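Local coordinates for protein ATP synthase subunit s, mitochondrial (Bos taurus, PDB 3E3Z) that helps regulate the mitochondrial ATP synthase, being necessary for its proton conduction and blocking a proton leak through an alternative exit pathway, at residues V9-D14 and S28-R33; C34-R39 and T69-M74. The protein carries 1 engineered substitution. All coordinates share one frame; numbering follows the deposited sequence.

Contact 1. Residues V9-D14 and S28-R33; sequences VFNKVD and SEWLLR. With PA0 (Phenylarsine oxide), chain D.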
ATOM      1  N   VAL A   9       2.933  15.307  -8.862  1.00  6.57           N
ATOM      2  CA  VAL A   9       4.003  14.861  -9.725  1.00  6.64           C
ATOM      3  C   VAL A   9       4.903  13.811  -9.036  1.00  6.69           C
ATOM      4  O   VAL A   9       5.494  12.959  -9.684  1.00  6.72           O
ATOM      5  CB  VAL A   9       4.787  16.068 -10.314  1.00  6.69           C
ATOM      6  CG1 VAL A   9       5.867  16.582  -9.384  1.00  6.89           C
ATOM      7  CG2 VAL A   9       5.309  15.653 -11.594  1.00  7.70           C
ATOM      8  N   PHE A  10       4.948  13.861  -7.710  1.00  6.72           N
ATOM      9  CA  PHE A  10       5.629  12.814  -6.915  1.00  6.36           C
ATOM     10  C   PHE A  10       4.931  11.475  -7.126  1.00  6.37           C
ATOM     11  O   PHE A  10       5.577  10.427  -7.112  1.00  6.38           O
ATOM     12  CB  PHE A  10       5.739  13.183  -5.430  1.00  6.45           C
ATOM     13  CG  PHE A  10       7.052  13.836  -5.065  1.00  6.50           C
ATOM     14  CD1 PHE A  10       7.939  13.241  -4.185  1.00  6.39           C
ATOM     15  CD2 PHE A  10       7.414  15.049  -5.617  1.00  6.50           C
ATOM     16  CE1 PHE A  10       9.132  13.828  -3.855  1.00  7.29           C
ATOM     17  CE2 PHE A  10       8.619  15.624  -5.301  1.00  6.97           C
ATOM     18  CZ  PHE A  10       9.475  15.021  -4.412  1.00  7.26           C
ATOM     19  N   ASN A  11       3.626  11.546  -7.364  1.00  6.00           N
ATOM     20  CA  ASN A  11       2.773  10.353  -7.419  1.00  5.97           C
ATOM     21  C   ASN A  11       2.538   9.853  -8.828  1.00  6.15           C
ATOM     22  O   ASN A  11       2.290   8.669  -9.064  1.00  6.78           O
ATOM     23  CB  ASN A  11       1.446  10.580  -6.676  1.00  5.60           C
ATOM     24  CG  ASN A  11       1.596  10.413  -5.207  1.00  5.91           C
ATOM     25  OD1 ASN A  11       1.675  11.408  -4.439  1.00  6.90           O
ATOM     26  ND2 ASN A  11       1.705   9.162  -4.790  1.00  4.78           N
ATOM     27  N   LYS A  12       2.572  10.755  -9.804  1.00  6.09           N
ATOM     28  CA  LYS A  12       2.167  10.385 -11.172  1.00  6.36           C
ATOM     29  C   LYS A  12       3.032   9.288 -11.780  1.00  6.23           C
ATOM     30  O   LYS A  12       4.241   9.321 -11.651  1.00  6.65           O
ATOM     31  CB  LYS A  12       2.235  11.624 -12.094  1.00  6.29           C
ATOM     32  CG  LYS A  12       1.644  11.406 -13.456  1.00  7.20           C
ATOM     33  CD  LYS A  12       1.742  12.677 -14.289  1.00  8.22           C
ATOM     34  CE  LYS A  12       1.336  12.429 -15.711  1.00  9.41           C
ATOM     35  NZ  LYS A  12      -0.043  11.928 -15.757  1.00  9.84           N
ATOM     36  N   VAL A  13       2.384   8.320 -12.408  1.00  6.46           N
ATOM     37  CA  VAL A  13       3.085   7.205 -13.081  1.00  6.84           C
ATOM     38  C   VAL A  13       3.721   7.679 -14.363  1.00  7.15           C
ATOM     39  O   VAL A  13       3.084   8.371 -15.155  1.00  7.32           O
ATOM     40  CB  VAL A  13       2.134   6.047 -13.389  1.00  7.10           C
ATOM     41  CG1 VAL A  13       2.845   4.942 -14.153  1.00  7.29           C
ATOM     42  CG2 VAL A  13       1.541   5.475 -12.083  1.00  7.35           C
ATOM     43  N   ASP A  14       4.983   7.322 -14.541  1.00  7.29           N
ATOM     44  CA  ASP A  14       5.660   7.487 -15.829  1.00  7.59           C
ATOM     45  C   ASP A  14       5.764   6.140 -16.475  1.00  7.83           C
ATOM     46  O   ASP A  14       6.574   5.297 -16.071  1.00  7.93           O
ATOM     47  CB  ASP A  14       7.036   8.067 -15.638  1.00  7.41           C
ATOM     48  CG  ASP A  14       7.730   8.415 -16.953  1.00  8.69           C
ATOM     49  OD1 ASP A  14       8.454   9.435 -16.987  1.00  8.54           O
ATOM     50  OD2 ASP A  14       7.524   7.687 -17.930  1.00  8.90           O
ATOM     51  N   SER A  28       9.343   0.952  -6.906  1.00  5.70           N
ATOM     52  CA  SER A  28      10.299   1.190  -5.817  1.00  5.53           C
ATOM     53  C   SER A  28      10.681   2.675  -5.785  1.00  5.78           C
ATOM     54  O   SER A  28      10.777   3.264  -4.714  1.00  5.52           O
ATOM     55  CB  SER A  28      11.560   0.334  -5.946  1.00  5.84           C
ATOM     56  OG  SER A  28      11.284  -1.058  -5.911  1.00  5.42           O
ATOM     57  N   GLU A  29      10.917   3.230  -6.977  1.00  5.68           N
ATOM     58  CA  GLU A  29      11.266   4.645  -7.146  1.00  5.83           C
ATOM     59  C   GLU A  29      10.182   5.579  -6.632  1.00  5.76           C
ATOM     60  O   GLU A  29      10.458   6.530  -5.883  1.00  5.97           O
ATOM     61  CB  GLU A  29      11.613   4.939  -8.588  1.00  6.21           C
ATOM     62  CG  GLU A  29      12.903   4.283  -8.974  1.00  6.57           C
ATOM     63  CD  GLU A  29      13.155   4.252 -10.450  1.00  7.93           C
ATOM     64  OE1 GLU A  29      12.295   4.689 -11.230  1.00  7.94           O
ATOM     65  OE2 GLU A  29      14.261   3.810 -10.832  1.00  9.01           O
ATOM     66  N   TRP A  30       8.948   5.273  -7.021  1.00  5.63           N
ATOM     67  CA  TRP A  30       7.755   6.009  -6.535  1.00  5.39           C
ATOM     68  C   TRP A  30       7.678   5.993  -5.000  1.00  5.51           C
ATOM     69  O   TRP A  30       7.553   7.012  -4.355  1.00  5.03           O
ATOM     70  CB  TRP A  30       6.464   5.490  -7.192  1.00  5.61           C
ATOM     71  CG  TRP A  30       5.194   5.847  -6.484  1.00  5.32           C
ATOM     72  CD1 TRP A  30       4.697   7.089  -6.270  1.00  4.86           C
ATOM     73  CD2 TRP A  30       4.262   4.929  -5.868  1.00  5.32           C
ATOM     74  NE1 TRP A  30       3.499   7.017  -5.585  1.00  5.38           N
ATOM     75  CE2 TRP A  30       3.218   5.702  -5.326  1.00  4.72           C
ATOM     76  CE3 TRP A  30       4.207   3.535  -5.749  1.00  5.65           C
ATOM     77  CZ2 TRP A  30       2.159   5.141  -4.622  1.00  5.45           C
ATOM     78  CZ3 TRP A  30       3.150   2.991  -5.056  1.00  5.89           C
ATOM     79  CH2 TRP A  30       2.150   3.780  -4.509  1.00  5.39           C
ATOM     80  N   LEU A  31       7.744   4.789  -4.418  1.00  5.37           N
ATOM     81  CA  LEU A  31       7.632   4.646  -2.973  1.00  5.58           C
ATOM     82  C   LEU A  31       8.730   5.410  -2.239  1.00  5.53           C
ATOM     83  O   LEU A  31       8.465   6.230  -1.368  1.00  5.53           O
ATOM     84  CB  LEU A  31       7.559   3.162  -2.565  1.00  5.38           C
ATOM     85  CG  LEU A  31       6.198   2.611  -2.933  1.00  5.37           C
ATOM     86  CD1 LEU A  31       6.186   1.099  -3.142  1.00  5.76           C
ATOM     87  CD2 LEU A  31       5.174   3.028  -1.912  1.00  4.88           C
ATOM     88  N   LEU A  32       9.975   5.188  -2.618  1.00  5.68           N
ATOM     89  CA  LEU A  32      11.057   5.814  -1.911  1.00  5.62           C
ATOM     90  C   LEU A  32      11.022   7.360  -2.103  1.00  5.48           C
ATOM     91  O   LEU A  32      11.286   8.111  -1.170  1.00  5.28           O
ATOM     92  CB  LEU A  32      12.423   5.225  -2.324  1.00  5.81           C
ATOM     93  CG  LEU A  32      12.821   4.052  -1.415  1.00  6.07           C
ATOM     94  CD1 LEU A  32      11.854   2.808  -1.540  1.00  6.43           C
ATOM     95  CD2 LEU A  32      14.276   3.662  -1.697  1.00  7.83           C
ATOM     96  N   ARG A  33      10.704   7.824  -3.304  1.00  5.76           N
ATOM     97  CA  ARG A  33      10.720   9.285  -3.512  1.00  5.81           C
ATOM     98  C   ARG A  33       9.612   9.940  -2.687  1.00  5.72           C
ATOM     99  O   ARG A  33       9.734  11.085  -2.269  1.00  6.15           O
ATOM    100  CB  ARG A  33      10.666   9.674  -4.982  1.00  5.93           C
ATOM    101  CG  ARG A  33       9.320   9.605  -5.640  1.00  5.84           C
ATOM    102  CD  ARG A  33       9.432   9.433  -7.119  1.00  5.88           C
ATOM    103  NE  ARG A  33       8.145   9.455  -7.787  1.00  5.80           N
ATOM    104  CZ  ARG A  33       7.856   8.830  -8.913  1.00  6.07           C
ATOM    105  NH1 ARG A  33       8.803   8.181  -9.626  1.00  6.26           N
ATOM    106  NH2 ARG A  33       6.638   8.891  -9.383  1.00  6.64           N
TER
HETATM  107 AS7  PA0 D 178       6.703  13.777  -0.536  1.00  8.91          AS
HETATM  108  C1  PA0 D 178       5.967  14.914  -0.755  1.00 13.16           C
HETATM  109  C2  PA0 D 178       5.894  15.489  -2.018  1.00 13.41           C
HETATM  110  C3  PA0 D 178       5.135  16.631  -2.224  1.00 14.05           C
HETATM  111  C4  PA0 D 178       4.433  17.224  -1.178  1.00 14.67           C
HETATM  112  C5  PA0 D 178       4.500  16.664   0.094  1.00 14.17           C
HETATM  113  C6  PA0 D 178       5.267  15.520   0.296  1.00 13.64           C
HETATM  114  O   HOH W   1       6.746   7.032 -12.147  1.00  8.07           O
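Arg33 meets Phe10 by a first torsion that sets CG between its backbone N and carbonyl carbon (chi1 78°), followed by a chain extended from CG to NE, which delivers the guanidinium to the carboxy end of helix 2-11. There NE and NH2 close side-on upon one atom, Phe10 O. The Arg33 NE to Phe10 O bond is 2.8 Å and the Arg33 NH2 to Phe10 O bond 2.9 Å; the oxygen lies in the guanidinium plane, but NH2 stands well above the plane of the carbonyl, while NE is tilted from it less. Lys12 then leaves helical geometry, and water 1 accepts from Asp14 N at 3.0 Å and, weakly, from Arg33 NH2. Asp14 in turn is the N-cap of the next helix, its OD2 bonded to Arg17 N.

The return contact runs from helix to ring: Arg33 O sits at the edge of the Phe10 ring, in its plane, 3.2 Å from Phe10 CE1. Over one face of that ring, offset toward the rim, lies the phenylarsine oxide, with its C2 3.7 Å from Phe10 CG. Trp30, its CG anti to the backbone N, presents the indole edge to Asn11, the amide and ring planes 66° apart; beyond the two segments, His80 stacks on the Trp30 ring and Phe78 meets it edge-to-face. Two helices of the N-terminal domain are joined near their carboxy ends, by a guanidinium-to-carbonyl grip flanked by aromatic side chains. Chemically, a positive guanidinium placed where helix carbonyls run out would be expected to offset the partial negative charge of that helix end.

Contact 2. Residues C34-R39 and T69-M74; sequences CGAMVR and TDSCIM. With MG (magnesium ion), chain B; PA0 (Phenylarsine oxide), chain D.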
ATOM      1  N   CYS A  34       8.579   9.163  -2.370  1.00  5.69           N
ATOM      2  CA  CYS A  34       7.444   9.637  -1.540  1.00  5.81           C
ATOM      3  C   CYS A  34       7.543   9.314  -0.036  1.00  5.79           C
ATOM      4  O   CYS A  34       6.583   9.432   0.743  1.00  6.10           O
ATOM      5  CB  CYS A  34       6.153   9.037  -2.075  1.00  5.65           C
ATOM      6  SG  CYS A  34       5.621   9.641  -3.724  1.00  6.18           S
ATOM      7  N   GLY A  35       8.720   8.920   0.377  1.00  6.03           N
ATOM      8  CA  GLY A  35       9.014   8.719   1.791  1.00  5.99           C
ATOM      9  C   GLY A  35       8.605   7.382   2.370  1.00  5.99           C
ATOM     10  O   GLY A  35       8.424   7.246   3.552  1.00  6.40           O
ATOM     11  N   ALA A  36       8.436   6.416   1.502  1.00  5.84           N
ATOM     12  CA  ALA A  36       8.150   5.041   1.901  1.00  5.74           C
ATOM     13  C   ALA A  36       9.410   4.159   1.734  1.00  5.78           C
ATOM     14  O   ALA A  36      10.451   4.587   1.215  1.00  6.06           O
ATOM     15  CB  ALA A  36       6.954   4.450   1.078  1.00  5.58           C
ATOM     16  N   MET A  37       9.272   2.926   2.176  1.00  5.50           N
ATOM     17  CA  MET A  37      10.343   1.902   2.053  1.00  5.70           C
ATOM     18  C   MET A  37       9.761   0.624   1.474  1.00  5.51           C
ATOM     19  O   MET A  37       8.583   0.329   1.650  1.00  5.34           O
ATOM     20  CB  MET A  37      10.957   1.595   3.413  1.00  5.73           C
ATOM     21  CG  MET A  37      11.379   2.836   4.191  1.00  5.89           C
ATOM     22  SD  MET A  37      12.068   2.391   5.799  1.00  7.10           S
ATOM     23  CE  MET A  37      12.538   4.008   6.418  1.00  7.38           C
ATOM     24  N   VAL A  38      10.638  -0.149   0.858  1.00  5.35           N
ATOM     25  CA  VAL A  38      10.268  -1.449   0.307  1.00  5.01           C
ATOM     26  C   VAL A  38      11.328  -2.482   0.671  1.00  5.08           C
ATOM     27  O   VAL A  38      12.487  -2.145   0.910  1.00  5.17           O
ATOM     28  CB  VAL A  38      10.034  -1.450  -1.232  1.00  4.94           C
ATOM     29  CG1 VAL A  38       9.011  -0.383  -1.634  1.00  5.59           C
ATOM     30  CG2 VAL A  38      11.354  -1.303  -2.032  1.00  4.92           C
ATOM     31  N   ARG A  39      10.896  -3.737   0.692  1.00  5.11           N
ATOM     32  CA  ARG A  39      11.802  -4.850   0.888  1.00  5.10           C
ATOM     33  C   ARG A  39      11.540  -5.906  -0.185  1.00  5.19           C
ATOM     34  O   ARG A  39      10.404  -6.283  -0.451  1.00  5.13           O
ATOM     35  CB  ARG A  39      11.645  -5.471   2.283  1.00  5.27           C
ATOM     36  CG  ARG A  39      12.688  -6.551   2.580  1.00  5.45           C
ATOM     37  CD  ARG A  39      12.517  -7.217   3.907  1.00  5.63           C
ATOM     38  NE  ARG A  39      11.182  -7.802   4.070  1.00  5.74           N
ATOM     39  CZ  ARG A  39      10.768  -8.876   3.417  1.00  6.25           C
ATOM     40  NH1 ARG A  39      11.605  -9.519   2.600  1.00  5.96           N
ATOM     41  NH2 ARG A  39       9.531  -9.329   3.587  1.00  6.86           N
ATOM     42  N   THR A  69       5.489   4.975   5.836  1.00  5.41           N
ATOM     43  CA  THR A  69       5.271   5.696   7.081  1.00  5.51           C
ATOM     44  C   THR A  69       5.694   7.145   6.851  1.00  5.70           C
ATOM     45  O   THR A  69       6.788   7.405   6.344  1.00  5.57           O
ATOM     46  CB  THR A  69       6.084   5.066   8.237  1.00  5.74           C
ATOM     47  OG1 THR A  69       5.616   3.742   8.533  1.00  6.02           O
ATOM     48  CG2 THR A  69       5.998   5.904   9.477  1.00  6.10           C
ATOM     49  N   ASP A  70       4.822   8.080   7.196  1.00  5.80           N
ATOM     50  CA  ASP A  70       5.126   9.505   7.018  1.00  6.08           C
ATOM     51  C   ASP A  70       5.452   9.770   5.557  1.00  6.10           C
ATOM     52  O   ASP A  70       6.457  10.412   5.184  1.00  6.50           O
ATOM     53  CB  ASP A  70       6.246   9.940   7.965  1.00  6.28           C
ATOM     54  CG  ASP A  70       5.756  10.207   9.355  1.00  6.83           C
ATOM     55  OD1 ASP A  70       4.752  10.932   9.507  1.00  7.46           O
ATOM     56  OD2 ASP A  70       6.365   9.702  10.307  1.00  9.07           O
ATOM     57  N   SER A  71       4.571   9.226   4.713  1.00  6.02           N
ATOM     58  CA  SER A  71       4.730   9.207   3.268  1.00  5.74           C
ATOM     59  C   SER A  71       3.646  10.026   2.564  1.00  5.80           C
ATOM     60  O   SER A  71       2.534  10.172   3.063  1.00  5.92           O
ATOM     61  CB  SER A  71       4.644   7.758   2.782  1.00  5.84           C
ATOM     62  OG  SER A  71       4.633   7.636   1.391  1.00  6.24           O
ATOM     63  N   CYS A  72       4.010  10.569   1.414  1.00  5.65           N
ATOM     64  CA  CYS A  72       3.070  11.373   0.597  1.00  5.87           C
ATOM     65  C   CYS A  72       2.393  10.641  -0.527  1.00  5.79           C
ATOM     66  O   CYS A  72       1.798  11.259  -1.409  1.00  6.07           O
ATOM     67  CB  CYS A  72       3.734  12.630   0.031  1.00  5.79           C
ATOM     68  SG  CYS A  72       5.006  12.329  -1.131  1.00  7.46           S
ATOM     69  N   ILE A  73       2.410   9.315  -0.473  1.00  5.88           N
ATOM     70  CA  ILE A  73       1.691   8.532  -1.477  1.00  6.02           C
ATOM     71  C   ILE A  73       0.193   8.808  -1.421  1.00  6.16           C
ATOM     72  O   ILE A  73      -0.413   8.999  -0.357  1.00  6.26           O
ATOM     73  CB  ILE A  73       2.006   7.012  -1.435  1.00  5.68           C
ATOM     74  CG1 ILE A  73       1.622   6.388  -0.097  1.00  6.09           C
ATOM     75  CG2 ILE A  73       3.485   6.749  -1.752  1.00  5.67           C
ATOM     76  CD1 ILE A  73       1.834   4.881  -0.050  1.00  6.35           C
ATOM     77  N   MET A  74      -0.414   8.849  -2.607  1.00  6.25           N
ATOM     78  CA  MET A  74      -1.855   8.969  -2.665  1.00  6.65           C
ATOM     79  C   MET A  74      -2.402   8.667  -4.048  1.00  6.72           C
ATOM     80  O   MET A  74      -1.708   8.797  -5.039  1.00  6.63           O
ATOM     81  CB  MET A  74      -2.255  10.384  -2.245  1.00  7.20           C
ATOM     82  CG  MET A  74      -1.882  11.418  -3.223  1.00  8.11           C
ATOM     83  SD  MET A  74      -2.529  13.080  -2.866  1.00 11.24           S
ATOM     84  CE  MET A  74      -4.126  12.807  -2.329  1.00  7.47           C
TER
HETATM   85 MG    MG B 176       8.972   7.042   5.658  1.00  7.15          MG
HETATM   86 AS7  PA0 D 178       6.703  13.777  -0.536  1.00  8.91          AS
HETATM   87  C1  PA0 D 178       5.967  14.914  -0.755  1.00 13.16           C
HETATM   88  C2  PA0 D 178       5.894  15.489  -2.018  1.00 13.41           C
HETATM   89  C3  PA0 D 178       5.135  16.631  -2.224  1.00 14.05           C
HETATM   90  C4  PA0 D 178       4.433  17.224  -1.178  1.00 14.67           C
HETATM   91  C5  PA0 D 178       4.500  16.664   0.094  1.00 14.17           C
HETATM   92  C6  PA0 D 178       5.267  15.520   0.296  1.00 13.64           C
HETATM   93  O   HOH W   2       9.077   9.477   5.804  1.00  7.50           O
HETATM   94  O   HOH W   3       9.562   6.852   7.984  1.00  7.41           O
HETATM   95  O   HOH W   4      11.319   7.002   5.038  1.00  7.88           O
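Cys34 and Gly35 close helix 23-33 with a Schellman motif, and of the carbonyls that emerge from this turn, that of Cys34 is taken up by residues 69-74, in the second repeat of a leucine-rich repeat fold, and that of Gly35 by a magnesium ion. Gly35 is the C-prime residue, with positive phi (83°); its N bonds to Leu32 O and Ala36 N to Leu31 O. The positive phi, and Asp70 O close by, leave no room for a CB at Gly35.

Cys34 O takes two donors. Cys72 N reaches it in the carbonyl plane at 2.9 Å, with an N-H...O angle of 156°. Ser71 OG donates to the same Cys34 O from above that plane, 2.7 Å away; chi1 of 173°, which puts OG anti to the serine's backbone N, brings the hydroxyl there. The serine oxygen is used a second time as acceptor: Ile73 N bonds to Ser71 OG, weakly, at 3.4 Å. Replacing Ser71 by an alanine would probably leave Cys34 O with the Cys72 amide alone of these two donors and Ile73 N without its weak acceptor.

Gly35 O and, from the other segment, Thr69 O serve the magnesium ion instead. Gly35 O binds the magnesium at 2.2 Å and Thr69 O binds it at 2.3 Å, so the cation reconciles two oxygens that could not bond to each other. Waters 2, 3 and 4 also bind it, and water 2 donates to Asp70 O over 2.9 Å. Outside the loop, Thr69 OG1 pairs with Asp67 OD1, and Cys72 O accepts from Asn7 ND2. Beside the polar grip there is an apolar contact, with Cys34 CB resting 3.5 Å from Ile73 CG2.

In the fold
The two contacts follow one another along the chain, their centres 9 Å apart, and the end of helix 23-33, with its Schellman turn, is shared between them. Contact 1 ties two helices within the N-terminal domain, and contact 2 ties the end of that domain to the second leucine-rich repeat. Side chains also touch across the two: Cys34 packs on Phe10, and Ile73 on Trp30. Both contacts touch the phenylarsine oxide, the first through the Phe10 ring and the second near Cys72, where the modelled approach is too close to be read in detail. The magnesium belongs to contact 2, whose Gly35 and Thr69 bind it, while the side chain of Arg33 remains about 11 Å from the ion.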